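Local coordinates for ferredoxin-NADP reductase (Neisseria gonorrhoeae MIA_2011_03-10, PDB 5TR9), which binds FAD and probably passes electrons between NADP(H) and ferredoxin, at residues E115-G129 with E143-V157. Sequence-based numbering, arbitrary orientation. Where two conformers were deposited one is given.
Sequences ERFPDGKDLVMLCTG and EIRQRFDTVNLIHSV
Strands 122-128 and 150-157 pair in parallel, their axes 4.7 Å apart and 15° askew, alternate residues from Leu123 to Gly129 and from Thr150 to Ser156 trading backbone hydrogen bonds, as between Met125 N and Asn152 O (2.8 Å). Leu123 O accepts twice: Asn152 N comes nearly along its C=O axis, while Asn152 ND2 (3.0 Å) arrives from above the carbonyl plane. ND2 also donates to Thr150 OG1, whose hydroxyl gives its proton to Asp122 OD1 (2.7 Å) on the anti side of the carboxylate; with Arg186 on Asn152 OD1, the amide's rotation is fixed. On the other face, Met125 CE meets Val151 CG1 and Met125 CB meets Leu153 CD1, against Phe135 and Leu139 of helix 133-139. At the C-terminal ends, His155 CG lies anti to the backbone N (chi1 -172°), and NE2 donates to an in-plane lone pair of Gly129 O at 2.7 Å. Where the strands begin, Leu123 CB sits over one face of the Phe148 ring, 4.0 Å from Phe148 CG. In one of two Arg147 conformers, Glu115 OE1 stands over the guanidinium face, 3.5 Å from NH1, a purely electrostatic pairing. Glu115 OE2 lies 2.5 Å from Glu143 OE1, suggesting that one acid is probably protonated. This beta-alpha-beta crossover of the Rossmann-like NAD-binding domain thus joins apolar packing mid-strand to polar, partly charge-based links toward its ends.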
loop_
_atom_site.group_PDB
_atom_site.type_symbol
_atom_site.label_atom_id
_atom_site.label_comp_id
_atom_site.label_asym_id
_atom_site.label_seq_id
_atom_site.Cartn_x
_atom_site.Cartn_y
_atom_site.Cartn_z
ATOM N N GLU A 115 -0.255 -10.280 10.122
ATOM C CA GLU A 115 -0.511 -11.147 11.272
ATOM C C GLU A 115 0.403 -12.353 11.318
ATOM O O GLU A 115 0.345 -13.117 12.290
ATOM C CB GLU A 115 -1.977 -11.565 11.275
ATOM C CG GLU A 115 -2.835 -10.342 11.581
ATOM C CD GLU A 115 -4.315 -10.543 11.404
ATOM O OE1 GLU A 115 -4.822 -11.680 11.450
ATOM O OE2 GLU A 115 -4.984 -9.508 11.215
ATOM N N ARG A 116 1.263 -12.526 10.315
ATOM C CA ARG A 116 2.355 -13.485 10.409
ATOM C C ARG A 116 3.486 -13.000 11.312
ATOM O O ARG A 116 4.345 -13.804 11.685
ATOM C CB ARG A 116 2.890 -13.782 9.010
ATOM C CG ARG A 116 1.900 -14.563 8.157
ATOM C CD ARG A 116 2.459 -14.779 6.764
ATOM N NE ARG A 116 1.671 -15.762 6.034
ATOM C CZ ARG A 116 2.009 -16.244 4.842
ATOM N NH1 ARG A 116 3.123 -15.826 4.247
ATOM N NH2 ARG A 116 1.236 -17.141 4.246
ATOM N N PHE A 117 3.516 -11.705 11.649
ATOM C CA PHE A 117 4.368 -11.170 12.702
ATOM C C PHE A 117 3.673 -11.359 14.055
ATOM O O PHE A 117 2.440 -11.277 14.139
ATOM C CB PHE A 117 4.614 -9.676 12.490
ATOM C CG PHE A 117 5.551 -9.329 11.354
ATOM C CD1 PHE A 117 6.779 -9.968 11.195
ATOM C CD2 PHE A 117 5.210 -8.297 10.479
ATOM C CE1 PHE A 117 7.656 -9.602 10.156
ATOM C CE2 PHE A 117 6.084 -7.920 9.444
ATOM C CZ PHE A 117 7.293 -8.572 9.286
ATOM N N PRO A 118 4.431 -11.579 15.132
ATOM C CA PRO A 118 3.796 -11.838 16.433
ATOM C C PRO A 118 3.198 -10.584 17.044
ATOM O O PRO A 118 3.680 -9.464 16.840
ATOM C CB PRO A 118 4.940 -12.369 17.305
ATOM C CG PRO A 118 6.183 -11.860 16.653
ATOM C CD PRO A 118 5.898 -11.760 15.181
ATOM N N ASP A 119 2.133 -10.795 17.812
ATOM C CA ASP A 119 1.511 -9.710 18.563
ATOM C C ASP A 119 2.523 -9.005 19.462
ATOM O O ASP A 119 3.445 -9.620 20.004
ATOM C CB ASP A 119 0.382 -10.251 19.449
ATOM C CG ASP A 119 -0.831 -10.708 18.671
ATOM O OD1 ASP A 119 -0.852 -10.582 17.427
ATOM O OD2 ASP A 119 -1.769 -11.204 19.347
ATOM N N GLY A 120 2.304 -7.704 19.674
ATOM C CA GLY A 120 3.054 -6.968 20.668
ATOM C C GLY A 120 4.231 -6.188 20.124
ATOM O O GLY A 120 4.838 -5.409 20.874
ATOM N N LYS A 121 4.569 -6.375 18.855
ATOM C CA LYS A 121 5.671 -5.656 18.247
ATOM C C LYS A 121 5.192 -4.300 17.738
ATOM O O LYS A 121 3.994 -4.008 17.685
ATOM C CB LYS A 121 6.266 -6.465 17.096
ATOM C CG LYS A 121 6.686 -7.880 17.492
ATOM C CD LYS A 121 7.822 -7.852 18.489
ATOM C CE LYS A 121 8.294 -9.259 18.833
ATOM N NZ LYS A 121 9.302 -9.228 19.938
ATOM N N ASP A 122 6.152 -3.461 17.360
ATOM C CA ASP A 122 5.849 -2.197 16.700
ATOM C C ASP A 122 5.867 -2.418 15.196
ATOM O O ASP A 122 6.915 -2.743 14.627
ATOM C CB ASP A 122 6.862 -1.133 17.093
ATOM C CG ASP A 122 6.833 -0.843 18.575
ATOM O OD1 ASP A 122 5.769 -0.404 19.069
ATOM O OD2 ASP A 122 7.847 -1.090 19.269
ATOM N N LEU A 123 4.717 -2.239 14.555
ATOM C CA LEU A 123 4.591 -2.476 13.119
ATOM C C LEU A 123 4.905 -1.192 12.360
ATOM O O LEU A 123 4.271 -0.158 12.597
ATOM C CB LEU A 123 3.180 -2.961 12.785
ATOM C CG LEU A 123 2.903 -3.300 11.327
ATOM C CD1 LEU A 123 3.752 -4.531 10.942
ATOM C CD2 LEU A 123 1.405 -3.539 11.123
ATOM N N VAL A 124 5.862 -1.254 11.431
ATOM C CA VAL A 124 6.292 -0.070 10.681
ATOM C C VAL A 124 6.133 -0.362 9.191
ATOM O O VAL A 124 6.845 -1.211 8.638
ATOM C CB VAL A 124 7.736 0.335 11.017
ATOM C CG1 VAL A 124 8.172 1.559 10.168
ATOM C CG2 VAL A 124 7.879 0.641 12.526
ATOM N N MET A 125 5.216 0.348 8.546
ATOM C CA MET A 125 4.922 0.173 7.126
ATOM C C MET A 125 5.592 1.299 6.342
ATOM O O MET A 125 5.323 2.475 6.594
ATOM C CB MET A 125 3.404 0.153 6.911
ATOM C CG MET A 125 2.739 -1.050 7.595
ATOM S SD MET A 125 0.935 -0.972 7.624
ATOM C CE MET A 125 0.730 0.407 8.720
ATOM N N LEU A 126 6.466 0.934 5.401
ATOM C CA LEU A 126 7.245 1.885 4.613
ATOM C C LEU A 126 6.780 1.791 3.169
ATOM O O LEU A 126 6.807 0.706 2.584
ATOM C CB LEU A 126 8.740 1.561 4.710
ATOM C CG LEU A 126 9.355 1.464 6.114
ATOM C CD1 LEU A 126 10.783 0.963 5.998
ATOM C CD2 LEU A 126 9.321 2.834 6.795
ATOM N N CYS A 127 6.350 2.908 2.583
ATOM C CA CYS A 127 5.850 2.779 1.221
ATOM C C CYS A 127 6.150 4.027 0.408
ATOM O O CYS A 127 6.425 5.101 0.954
ATOM C CB CYS A 127 4.340 2.497 1.200
ATOM S SG CYS A 127 3.328 3.756 2.016
ATOM N N THR A 128 6.087 3.859 -0.919
ATOM C CA THR A 128 6.177 4.967 -1.865
ATOM C C THR A 128 4.981 4.938 -2.799
ATOM O O THR A 128 4.503 3.871 -3.181
ATOM C CB THR A 128 7.451 4.924 -2.734
ATOM O OG1 THR A 128 7.379 3.836 -3.670
ATOM C CG2 THR A 128 8.687 4.787 -1.866
ATOM N N GLY A 129 4.531 6.133 -3.192
ATOM C CA GLY A 129 3.564 6.227 -4.275
ATOM C C GLY A 129 2.324 5.401 -4.010
ATOM O O GLY A 129 1.744 5.446 -2.920
ATOM N N GLU A 143 -8.291 -5.447 14.194
ATOM C CA GLU A 143 -7.383 -6.165 15.079
ATOM C C GLU A 143 -5.931 -5.740 14.921
ATOM O O GLU A 143 -5.108 -6.099 15.768
ATOM C CB GLU A 143 -7.497 -7.679 14.865
ATOM C CG GLU A 143 -6.835 -8.217 13.616
ATOM C CD GLU A 143 -7.713 -8.142 12.373
ATOM O OE1 GLU A 143 -7.354 -8.782 11.363
ATOM O OE2 GLU A 143 -8.746 -7.449 12.385
ATOM N N ILE A 144 -5.589 -4.978 13.882
ATOM C CA ILE A 144 -4.189 -4.605 13.686
ATOM C C ILE A 144 -3.720 -3.654 14.787
ATOM O O ILE A 144 -2.658 -3.857 15.385
ATOM C CB ILE A 144 -3.982 -4.012 12.281
ATOM C CG1 ILE A 144 -4.039 -5.127 11.228
ATOM C CG2 ILE A 144 -2.637 -3.275 12.186
ATOM C CD1 ILE A 144 -2.875 -6.122 11.309
ATOM N N ARG A 145 -4.504 -2.616 15.099
ATOM C CA ARG A 145 -4.099 -1.749 16.204
ATOM C C ARG A 145 -4.256 -2.423 17.561
ATOM O O ARG A 145 -3.628 -1.987 18.530
ATOM C CB ARG A 145 -4.873 -0.427 16.161
ATOM C CG ARG A 145 -4.414 0.477 15.014
ATOM C CD ARG A 145 -5.123 1.822 15.015
ATOM N NE ARG A 145 -4.742 2.651 16.155
ATOM C CZ ARG A 145 -5.243 3.858 16.390
ATOM N NH1 ARG A 145 -6.145 4.367 15.562
ATOM N NH2 ARG A 145 -4.842 4.555 17.443
ATOM N N GLN A 146 -5.075 -3.476 17.664
ATOM C CA GLN A 146 -5.153 -4.224 18.912
ATOM C C GLN A 146 -3.920 -5.099 19.112
ATOM O O GLN A 146 -3.355 -5.149 20.212
ATOM C CB GLN A 146 -6.420 -5.080 18.929
ATOM C CG GLN A 146 -6.701 -5.788 20.259
ATOM C CD GLN A 146 -6.070 -7.176 20.353
ATOM O OE1 GLN A 146 -5.131 -7.394 21.122
ATOM N NE2 GLN A 146 -6.591 -8.119 19.574
ATOM N N ARG A 147 -3.484 -5.786 18.056
ATOM C CA ARG A 147 -2.440 -6.808 18.155
ATOM C C ARG A 147 -1.054 -6.197 18.326
ATOM O O ARG A 147 -0.222 -6.709 19.087
ATOM C CB ARG A 147 -2.453 -7.688 16.903
ATOM C CG ARG A 147 -3.635 -8.643 16.777
ATOM C CD ARG A 147 -3.395 -9.600 15.613
ATOM N NE ARG A 147 -4.398 -10.657 15.530
ATOM C CZ ARG A 147 -4.187 -11.838 14.959
ATOM N NH1 ARG A 147 -2.999 -12.126 14.428
ATOM N NH2 ARG A 147 -5.160 -12.736 14.924
ATOM N N PHE A 148 -0.781 -5.122 17.601
ATOM C CA PHE A 148 0.537 -4.502 17.611
ATOM C C PHE A 148 0.556 -3.329 18.583
ATOM O O PHE A 148 -0.459 -2.650 18.777
ATOM C CB PHE A 148 0.937 -4.086 16.193
ATOM C CG PHE A 148 1.109 -5.272 15.277
ATOM C CD1 PHE A 148 2.255 -6.048 15.365
ATOM C CD2 PHE A 148 0.106 -5.662 14.407
ATOM C CE1 PHE A 148 2.420 -7.172 14.577
ATOM C CE2 PHE A 148 0.260 -6.795 13.611
ATOM C CZ PHE A 148 1.422 -7.546 13.696
ATOM N N ASP A 149 1.704 -3.131 19.237
ATOM C CA ASP A 149 1.803 -2.095 20.264
ATOM C C ASP A 149 1.697 -0.696 19.666
ATOM O O ASP A 149 1.097 0.205 20.273
ATOM C CB ASP A 149 3.106 -2.254 21.039
ATOM C CG ASP A 149 2.983 -3.249 22.189
ATOM O OD1 ASP A 149 1.960 -3.980 22.273
ATOM O OD2 ASP A 149 3.917 -3.293 23.019
ATOM N N THR A 150 2.308 -0.481 18.507
ATOM C CA THR A 150 2.104 0.724 17.715
ATOM C C THR A 150 1.999 0.314 16.255
ATOM O O THR A 150 2.520 -0.726 15.849
ATOM C CB THR A 150 3.242 1.759 17.879
ATOM O OG1 THR A 150 4.466 1.221 17.362
ATOM C CG2 THR A 150 3.447 2.145 19.338
ATOM N N VAL A 151 1.299 1.129 15.473
ATOM C CA VAL A 151 1.143 0.930 14.040
ATOM C C VAL A 151 1.583 2.225 13.379
ATOM O O VAL A 151 1.083 3.297 13.730
ATOM C CB VAL A 151 -0.307 0.567 13.671
ATOM C CG1 VAL A 151 -0.443 0.436 12.180
ATOM C CG2 VAL A 151 -0.708 -0.743 14.353
ATOM N N ASN A 152 2.549 2.138 12.470
ATOM C CA ASN A 152 3.252 3.305 11.959
ATOM C C ASN A 152 3.303 3.219 10.447
ATOM O O ASN A 152 3.660 2.175 9.899
ATOM C CB ASN A 152 4.677 3.373 12.524
ATOM C CG ASN A 152 4.706 3.259 14.041
ATOM O OD1 ASN A 152 4.566 4.256 14.748
ATOM N ND2 ASN A 152 4.861 2.034 14.554
ATOM N N LEU A 153 2.949 4.306 9.771
ATOM C CA LEU A 153 2.912 4.316 8.316
ATOM C C LEU A 153 3.719 5.504 7.822
ATOM O O LEU A 153 3.440 6.647 8.202
ATOM C CB LEU A 153 1.464 4.377 7.816
ATOM C CG LEU A 153 1.269 4.435 6.301
ATOM C CD1 LEU A 153 1.895 3.247 5.608
ATOM C CD2 LEU A 153 -0.234 4.535 5.982
ATOM N N ILE A 154 4.722 5.230 6.993
ATOM C CA ILE A 154 5.577 6.250 6.391
ATOM C C ILE A 154 5.291 6.223 4.895
ATOM O O ILE A 154 5.554 5.208 4.232
ATOM C CB ILE A 154 7.068 5.987 6.672
ATOM C CG1 ILE A 154 7.422 6.066 8.166
ATOM C CG2 ILE A 154 7.930 7.017 5.926
ATOM C CD1 ILE A 154 6.921 4.950 9.044
ATOM N N HIS A 155 4.737 7.321 4.353
ATOM C CA HIS A 155 4.394 7.391 2.927
ATOM C C HIS A 155 5.291 8.408 2.229
ATOM O O HIS A 155 5.167 9.618 2.465
ATOM C CB HIS A 155 2.922 7.755 2.719
ATOM C CG HIS A 155 2.474 7.649 1.287
ATOM N ND1 HIS A 155 1.436 8.400 0.775
ATOM C CD2 HIS A 155 2.924 6.876 0.267
ATOM C CE1 HIS A 155 1.256 8.082 -0.497
ATOM N NE2 HIS A 155 2.148 7.163 -0.831
ATOM N N SER A 156 6.164 7.913 1.358
ATOM C CA SER A 156 7.067 8.743 0.559
ATOM C C SER A 156 6.475 8.999 -0.822
ATOM O O SER A 156 6.058 8.061 -1.509
ATOM C CB SER A 156 8.429 8.055 0.429
ATOM O OG SER A 156 9.259 8.680 -0.544
ATOM N N VAL A 157 6.467 10.268 -1.236
ATOM C CA VAL A 157 6.100 10.682 -2.585
ATOM C C VAL A 157 7.063 11.792 -2.984
ATOM O O VAL A 157 7.844 12.279 -2.168
ATOM C CB VAL A 157 4.647 11.183 -2.673
ATOM C CG1 VAL A 157 3.662 10.073 -2.265
ATOM C CG2 VAL A 157 4.472 12.412 -1.788
HETATM O O HOH W 1 -0.214 -11.123 14.855
HETATM O O HOH W 2 -3.064 -9.355 21.075
#